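Local coordinates for protein cellulase (Bacillus sp. BG-CS10, PDB 5E09) that probably hydrolyses the internal beta-1,4-glucosidic bonds of cellulose, as a halophilic three-module family 5 enzyme that carries a family 46 carbohydrate-binding module, at residues A[463-466]-A[470-473]; A[511-516]-A[521-526]; A[229-234]-A[239-244]. One frame throughout, in Å; residues are numbered along the deposited sequence.

Contacts 1 and 2 share the C-terminal carbohydrate-binding domain, and contact 3 belongs to the catalytic TIM barrel. The centres of contacts 1 and 2 lie about 12 Å apart. Strands 458-465 and 509-516 are neighbours in one antiparallel sheet, so these two contacts touch directly: Val464 O and His511 N are 2.8 Å apart, a probable hydrogen bond. Contact 3 stands about 21 Å from each of the others, centre to centre. Its nearest atoms are about 6 Å from contact 2 and about 9 Å from contact 1. It thus faces the binding module, and Asn234 makes a backbone hydrogen bond with Phe482 there.

Contact 1 (A[463-466]-A[470-473]); sequences AVYA and FAGP
Ala471 sets its methyl group over the centre of the Tyr465 ring. This is a CH-pi contact. Ala471 CB stands 3.6 Å from the ring centroid of Tyr465 and only 13° off the ring normal. The methyl therefore meets the face and not the edge. The Tyr465 side chain takes CG anti to its carbonyl carbon (chi1 -70°), which lays the ring alongside segment 470-473.

The phenol end is also tied down. Tyr465 OH is 2.9 Å from a water molecule, and Gly472 N donates to the same water at 3.0 Å. Tyr465 OH is hydrogen-bonded to Arg506 N as well, and the Arg506 side chain makes a cation-pi contact with the ring.

The backbones meet through one bond. Ala471 N donates to Ala463 O at 3.0 Å with an N-H...O angle of 166°. The bond is nearly straight at the hydrogen, but the donor sits well above the carbonyl plane. Ala463 CB also packs against Ala471 CB at 4.3 Å.

Phe470 buries a little less surface. Its CB points away from segment 463-466, and the ring touches only by its edge: Val464 CG1 lies 3.8 Å from Phe470 CD1, near the ring plane. Val464 and Phe470 form a single beta bridge, with their CA atoms 4.4 Å apart.

The loop after strand 458-465 thus folds back on that strand's end, beside helix 499-502, whose Phe501 touches Ala463 and Pro473. Apolar packing carries most of the contact. The polar backbone atoms Ala463 O and Gly472 N are satisfied within it, one by a direct bond and one through water.

Contact 2 (A[511-516]-A[521-526]); sequences HLTFHF and MVEYTL
Leu512 and Tyr524 exchange backbone hydrogen bonds, and so do Phe514 and Val522. Leu512 N donates to Tyr524 O at 2.8 Å, and the other three are of similar length. Thr513-Glu523 lies between them as a non-hydrogen-bonded pair, and His511-Thr525 and His515-Met521 flank them. Here CA-H...O contacts add to the joint, as from Met521 CA to Phe514 O at 3.2 Å.

Polar side chains meet on the face of Thr513 and Glu523. They lie side by side. Glu523 bends at chi2 (-78°), which brings its carboxylate back to Thr513. Thr513 OG1 is 3.2 Å from Glu523 OE2, but OE1 is almost as near, so the acceptor is not settled.

On the same face, the side chain of Met521, a selenomethionine, crosses that of His515 at a slant. Its SE lies 4.2 Å from the centroid of the His515 ring, in an oblique sulfur-aromatic type of contact. The ring's NE2 is held by Glu462.

Apolar contacts gather on the face of Leu512, Phe514, Val522 and Tyr524. Leu526 and Phe516 bring their ends to it. Leu512 CD1 meets Leu526 CD1 at 3.7 Å. Phe516 CE1 touches Val522 CG2 at 3.5 Å. Phe514 turns a ring edge to Tyr524 CB, and both residues pack on Leu437 and Ile449.

The strands run at 159° to each other. They form an antiparallel beta hairpin within the nine-stranded sheet of the carbohydrate-binding domain.

Contact 3 (A[229-234]-A[239-244]); sequences WPFSVN and TRFEEE
Phe231 directs its ring at the backbone of 239-241, and the contact between the segments rests on van der Waals packing without a direct hydrogen bond. The setting is the catalytic TIM barrel. Short helix 229-232 follows barrel strand 219-225, and the chain then loops round to helix 243-261.

With CG anti to the backbone N (chi1 168°), the Phe231 ring reaches toward segment 239-244. Its CD1 lies 3.6 Å from Arg240 O, and CE1 lies 3.7 Å from Phe241 N. Both approaches are oblique to the ring. Thr239 O comes to the ring edge instead, 4.0 Å from Phe231 CE1. At the far end of the ring, Phe231 CZ touches Phe241 CB at 4.2 Å. The two side chains cross at a slant.

The peptide beside the ring is held from elsewhere. Phe241 N donates to Glu288 OE1, and the Phe241 ring meets Phe295 edge-to-face. Phe241 is the centre of an inverse gamma turn. Glu242 then takes the N-cap position of helix 243-261.

The first helix ends in a Schellman motif at Asn234, which has a positive phi of 58°. One of its bonds, Asn234 N to Phe231 O, is weak. Ser232 OG and Val233 N both donate to Trp229 O, so that carbonyl is gripped twice. The Asn234 amide is fixed by ND2 donating to Val283 O. Asn234 OD1 turns to the second segment, 3.6 Å from the methyl carbon Thr239 CG2.

Contact 1 (A[463-466]-A[470-473])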
# COMPACT_ATOMS: atom_id res chain seq x y z
N ALA A 463 7.75 -20.38 13.80
CA ALA A 463 7.04 -21.29 14.68
C ALA A 463 7.13 -22.71 14.14
O ALA A 463 6.63 -22.99 13.06
CB ALA A 463 5.59 -20.87 14.82
N VAL A 464 7.80 -23.59 14.88
CA VAL A 464 7.85 -25.00 14.48
C VAL A 464 7.47 -25.88 15.65
O VAL A 464 7.68 -25.50 16.79
CB VAL A 464 9.24 -25.42 13.96
CG1 VAL A 464 9.60 -24.66 12.69
CG2 VAL A 464 10.29 -25.21 15.04
N TYR A 465 6.92 -27.05 15.39
CA TYR A 465 6.63 -27.97 16.48
C TYR A 465 7.92 -28.59 16.98
O TYR A 465 8.96 -28.49 16.32
CB TYR A 465 5.65 -29.06 16.04
CG TYR A 465 4.26 -28.54 15.81
CD1 TYR A 465 3.49 -28.07 16.86
CD2 TYR A 465 3.72 -28.52 14.53
CE1 TYR A 465 2.21 -27.59 16.65
CE2 TYR A 465 2.45 -28.05 14.31
CZ TYR A 465 1.70 -27.59 15.37
OH TYR A 465 0.43 -27.12 15.13
N ALA A 466 7.85 -29.22 18.15
CA ALA A 466 9.03 -29.83 18.77
C ALA A 466 9.69 -30.85 17.85
O ALA A 466 10.89 -31.10 17.96
CB ALA A 466 8.65 -30.48 20.09
N PHE A 470 6.39 -27.37 10.62
CA PHE A 470 5.93 -25.99 10.66
C PHE A 470 4.58 -25.85 11.37
O PHE A 470 3.61 -26.52 11.02
CB PHE A 470 5.81 -25.41 9.25
CG PHE A 470 7.12 -25.38 8.50
CD1 PHE A 470 8.33 -25.46 9.16
CD2 PHE A 470 7.12 -25.27 7.11
CE1 PHE A 470 9.52 -25.43 8.46
CE2 PHE A 470 8.32 -25.24 6.41
CZ PHE A 470 9.52 -25.33 7.09
N ALA A 471 4.52 -24.97 12.36
CA ALA A 471 3.30 -24.76 13.14
C ALA A 471 2.56 -23.50 12.71
O ALA A 471 3.17 -22.57 12.19
CB ALA A 471 3.62 -24.69 14.63
N GLY A 472 1.24 -23.48 12.92
CA GLY A 472 0.44 -22.28 12.74
C GLY A 472 -0.06 -22.05 11.32
O GLY A 472 0.16 -22.87 10.44
N PRO A 473 -0.73 -20.91 11.10
CA PRO A 473 -1.23 -20.48 9.79
C PRO A 473 -0.13 -20.45 8.73
O PRO A 473 1.03 -20.27 9.07
CB PRO A 473 -1.77 -19.07 10.07
CG PRO A 473 -2.16 -19.11 11.49
CD PRO A 473 -1.12 -19.96 12.16
O HOH W 1 -0.10 -26.14 12.50

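Contact 2 (A[511-516]-A[521-526])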
# COMPACT_ATOMS: atom_id res chain seq x y z
N HIS A 511 8.13 -24.32 19.29
CA HIS A 511 9.34 -23.52 19.36
C HIS A 511 9.18 -22.28 18.49
O HIS A 511 9.00 -22.37 17.27
CB HIS A 511 10.56 -24.34 18.92
CG HIS A 511 10.90 -25.46 19.86
ND1 HIS A 511 10.06 -26.53 20.08
CD2 HIS A 511 11.99 -25.67 20.63
CE1 HIS A 511 10.62 -27.35 20.95
NE2 HIS A 511 11.79 -26.85 21.30
N LEU A 512 9.22 -21.12 19.14
CA LEU A 512 9.20 -19.83 18.47
C LEU A 512 10.61 -19.27 18.39
O LEU A 512 11.39 -19.34 19.35
CB LEU A 512 8.29 -18.83 19.19
CG LEU A 512 6.86 -19.24 19.58
CD1 LEU A 512 6.19 -18.13 20.39
CD2 LEU A 512 6.03 -19.59 18.35
N THR A 513 10.94 -18.70 17.23
CA THR A 513 12.20 -18.01 17.03
C THR A 513 11.93 -16.59 16.59
O THR A 513 11.50 -16.38 15.47
CB THR A 513 13.07 -18.71 15.97
OG1 THR A 513 13.23 -20.09 16.29
CG2 THR A 513 14.45 -18.04 15.88
N PHE A 514 12.18 -15.62 17.46
CA PHE A 514 12.01 -14.22 17.06
C PHE A 514 13.27 -13.66 16.40
O PHE A 514 14.37 -13.71 16.97
CB PHE A 514 11.61 -13.37 18.26
CG PHE A 514 10.25 -13.70 18.82
CD1 PHE A 514 9.12 -13.10 18.30
CD2 PHE A 514 10.11 -14.63 19.84
CE1 PHE A 514 7.86 -13.40 18.80
CE2 PHE A 514 8.86 -14.94 20.35
CZ PHE A 514 7.73 -14.32 19.82
N HIS A 515 13.10 -13.16 15.17
CA HIS A 515 14.15 -12.49 14.43
C HIS A 515 14.03 -10.98 14.58
O HIS A 515 13.00 -10.38 14.22
CB HIS A 515 14.10 -12.85 12.94
CG HIS A 515 14.28 -14.31 12.65
ND1 HIS A 515 15.31 -14.80 11.87
CD2 HIS A 515 13.54 -15.39 13.01
CE1 HIS A 515 15.21 -16.11 11.77
NE2 HIS A 515 14.15 -16.50 12.46
N PHE A 516 15.10 -10.38 15.11
CA PHE A 516 15.21 -8.94 15.32
C PHE A 516 16.06 -8.28 14.23
O PHE A 516 16.89 -8.94 13.60
CB PHE A 516 15.81 -8.64 16.69
CG PHE A 516 14.93 -9.01 17.83
CD1 PHE A 516 14.85 -10.33 18.27
CD2 PHE A 516 14.16 -8.05 18.48
CE1 PHE A 516 14.03 -10.67 19.32
CE2 PHE A 516 13.34 -8.40 19.53
CZ PHE A 516 13.27 -9.71 19.95
N MSE A 521 18.58 -13.27 17.48
CA MSE A 521 17.47 -14.21 17.43
C MSE A 521 17.21 -14.72 18.83
O MSE A 521 18.13 -15.12 19.53
CB MSE A 521 17.78 -15.37 16.48
CG MSE A 521 18.11 -14.93 15.07
SE MSE A 521 18.26 -16.46 13.89
CE MSE A 521 19.14 -15.59 12.38
N VAL A 522 15.95 -14.71 19.25
CA VAL A 522 15.62 -15.18 20.59
C VAL A 522 14.66 -16.36 20.53
O VAL A 522 13.64 -16.32 19.84
CB VAL A 522 15.02 -14.04 21.44
CG1 VAL A 522 14.83 -14.51 22.88
CG2 VAL A 522 15.93 -12.83 21.39
N GLU A 523 15.01 -17.43 21.24
CA GLU A 523 14.20 -18.64 21.25
C GLU A 523 13.21 -18.59 22.40
O GLU A 523 13.50 -18.01 23.45
CB GLU A 523 15.09 -19.88 21.37
CG GLU A 523 16.08 -20.05 20.22
CD GLU A 523 15.43 -20.61 18.97
OE1 GLU A 523 14.40 -21.30 19.08
OE2 GLU A 523 15.96 -20.36 17.86
N TYR A 524 12.05 -19.19 22.19
CA TYR A 524 11.00 -19.21 23.20
C TYR A 524 10.13 -20.45 23.01
O TYR A 524 9.93 -20.89 21.88
CB TYR A 524 10.15 -17.94 23.11
CG TYR A 524 9.31 -17.65 24.33
CD1 TYR A 524 9.86 -17.05 25.46
CD2 TYR A 524 7.95 -17.96 24.35
CE1 TYR A 524 9.09 -16.78 26.57
CE2 TYR A 524 7.17 -17.69 25.46
CZ TYR A 524 7.74 -17.10 26.57
OH TYR A 524 6.97 -16.82 27.66
N THR A 525 9.59 -21.01 24.09
CA THR A 525 8.84 -22.25 23.94
C THR A 525 7.42 -22.13 24.50
O THR A 525 7.23 -21.65 25.61
CB THR A 525 9.56 -23.43 24.64
OG1 THR A 525 10.89 -23.56 24.10
CG2 THR A 525 8.81 -24.74 24.41
N LEU A 526 6.44 -22.55 23.71
CA LEU A 526 5.06 -22.60 24.17
C LEU A 526 4.63 -24.04 24.41
O LEU A 526 5.00 -24.94 23.68
CB LEU A 526 4.12 -21.94 23.15
CG LEU A 526 4.41 -20.51 22.69
CD1 LEU A 526 3.32 -20.04 21.73
CD2 LEU A 526 4.53 -19.57 23.87

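Contact 3 (A[229-234]-A[239-244])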
# COMPACT_ATOMS: atom_id res chain seq x y z
N TRP A 229 3.51 -10.42 -2.95
CA TRP A 229 2.70 -10.76 -1.78
C TRP A 229 3.45 -11.05 -0.46
O TRP A 229 3.13 -10.47 0.57
CB TRP A 229 1.80 -11.95 -2.12
CG TRP A 229 0.97 -12.37 -0.95
CD1 TRP A 229 -0.12 -11.72 -0.44
CD2 TRP A 229 1.17 -13.52 -0.13
NE1 TRP A 229 -0.60 -12.40 0.65
CE2 TRP A 229 0.18 -13.51 0.87
CE3 TRP A 229 2.11 -14.56 -0.13
CZ2 TRP A 229 0.08 -14.50 1.84
CZ3 TRP A 229 2.01 -15.55 0.84
CH2 TRP A 229 1.00 -15.51 1.81
N PRO A 230 4.45 -11.96 -0.48
CA PRO A 230 5.05 -12.30 0.82
C PRO A 230 5.74 -11.12 1.52
O PRO A 230 5.71 -11.02 2.75
CB PRO A 230 6.08 -13.38 0.47
CG PRO A 230 5.73 -13.84 -0.90
CD PRO A 230 5.10 -12.68 -1.58
N PHE A 231 6.35 -10.24 0.74
CA PHE A 231 6.95 -9.04 1.30
C PHE A 231 5.88 -8.05 1.77
O PHE A 231 6.01 -7.43 2.82
CB PHE A 231 7.87 -8.36 0.29
CG PHE A 231 8.30 -6.97 0.69
CD1 PHE A 231 9.23 -6.78 1.70
CD2 PHE A 231 7.76 -5.86 0.07
CE1 PHE A 231 9.61 -5.51 2.08
CE2 PHE A 231 8.14 -4.58 0.43
CZ PHE A 231 9.06 -4.41 1.44
N SER A 232 4.82 -7.92 0.98
CA SER A 232 3.82 -6.90 1.25
C SER A 232 3.05 -7.16 2.54
O SER A 232 2.55 -6.22 3.16
CB SER A 232 2.84 -6.79 0.08
OG SER A 232 2.06 -7.97 -0.05
N VAL A 233 2.95 -8.42 2.97
CA VAL A 233 2.28 -8.74 4.23
C VAL A 233 3.26 -9.27 5.28
O VAL A 233 2.85 -9.63 6.38
CB VAL A 233 1.15 -9.78 4.05
CG1 VAL A 233 0.10 -9.28 3.05
CG2 VAL A 233 1.71 -11.13 3.63
N ASN A 234 4.54 -9.32 4.92
CA ASN A 234 5.60 -9.78 5.83
C ASN A 234 5.35 -11.19 6.33
O ASN A 234 4.99 -11.40 7.49
CB ASN A 234 5.77 -8.82 7.02
CG ASN A 234 7.05 -9.10 7.83
OD1 ASN A 234 7.68 -10.14 7.69
ND2 ASN A 234 7.40 -8.16 8.70
N THR A 239 11.24 -10.17 4.87
CA THR A 239 11.27 -8.99 5.72
C THR A 239 11.93 -7.81 5.02
O THR A 239 11.68 -6.66 5.36
CB THR A 239 12.02 -9.27 7.05
OG1 THR A 239 13.28 -9.87 6.75
CG2 THR A 239 11.24 -10.22 7.93
N ARG A 240 12.78 -8.10 4.03
CA ARG A 240 13.50 -7.05 3.31
C ARG A 240 13.07 -6.92 1.86
O ARG A 240 12.62 -7.87 1.23
CB ARG A 240 15.01 -7.27 3.37
CG ARG A 240 15.56 -7.58 4.75
CD ARG A 240 17.07 -7.76 4.74
NE ARG A 240 17.62 -7.62 6.09
CZ ARG A 240 18.73 -8.20 6.52
NH1 ARG A 240 19.43 -8.99 5.72
NH2 ARG A 240 19.13 -8.01 7.77
N PHE A 241 13.23 -5.70 1.35
CA PHE A 241 12.97 -5.40 -0.05
C PHE A 241 14.09 -5.95 -0.91
O PHE A 241 15.05 -5.24 -1.21
CB PHE A 241 12.82 -3.89 -0.24
CG PHE A 241 12.59 -3.49 -1.67
CD1 PHE A 241 11.41 -3.83 -2.31
CD2 PHE A 241 13.54 -2.76 -2.37
CE1 PHE A 241 11.18 -3.46 -3.62
CE2 PHE A 241 13.32 -2.39 -3.68
CZ PHE A 241 12.13 -2.74 -4.31
N GLU A 242 13.99 -7.21 -1.31
CA GLU A 242 15.08 -7.85 -2.03
C GLU A 242 14.68 -8.23 -3.47
O GLU A 242 13.61 -7.81 -3.95
CB GLU A 242 15.59 -9.07 -1.20
CG GLU A 242 16.28 -8.76 0.14
CD GLU A 242 16.68 -10.01 0.91
OE1 GLU A 242 16.27 -11.13 0.53
OE2 GLU A 242 17.38 -9.87 1.93
N GLU A 243 15.52 -9.01 -4.14
CA GLU A 243 15.48 -9.22 -5.58
C GLU A 243 14.15 -9.71 -6.13
O GLU A 243 13.77 -9.31 -7.23
CB GLU A 243 16.59 -10.20 -6.01
CG GLU A 243 17.62 -9.57 -6.94
CD GLU A 243 18.82 -10.46 -7.14
OE1 GLU A 243 18.63 -11.65 -7.45
OE2 GLU A 243 19.97 -9.98 -6.98
N GLU A 244 13.44 -10.58 -5.41
CA GLU A 244 12.18 -11.10 -5.92
C GLU A 244 11.09 -10.04 -5.97
O GLU A 244 10.29 -10.00 -6.91
CB GLU A 244 11.70 -12.28 -5.09
CG GLU A 244 12.69 -13.41 -5.01
CD GLU A 244 12.08 -14.64 -4.39
OE1 GLU A 244 10.94 -14.98 -4.78
OE2 GLU A 244 12.73 -15.26 -3.52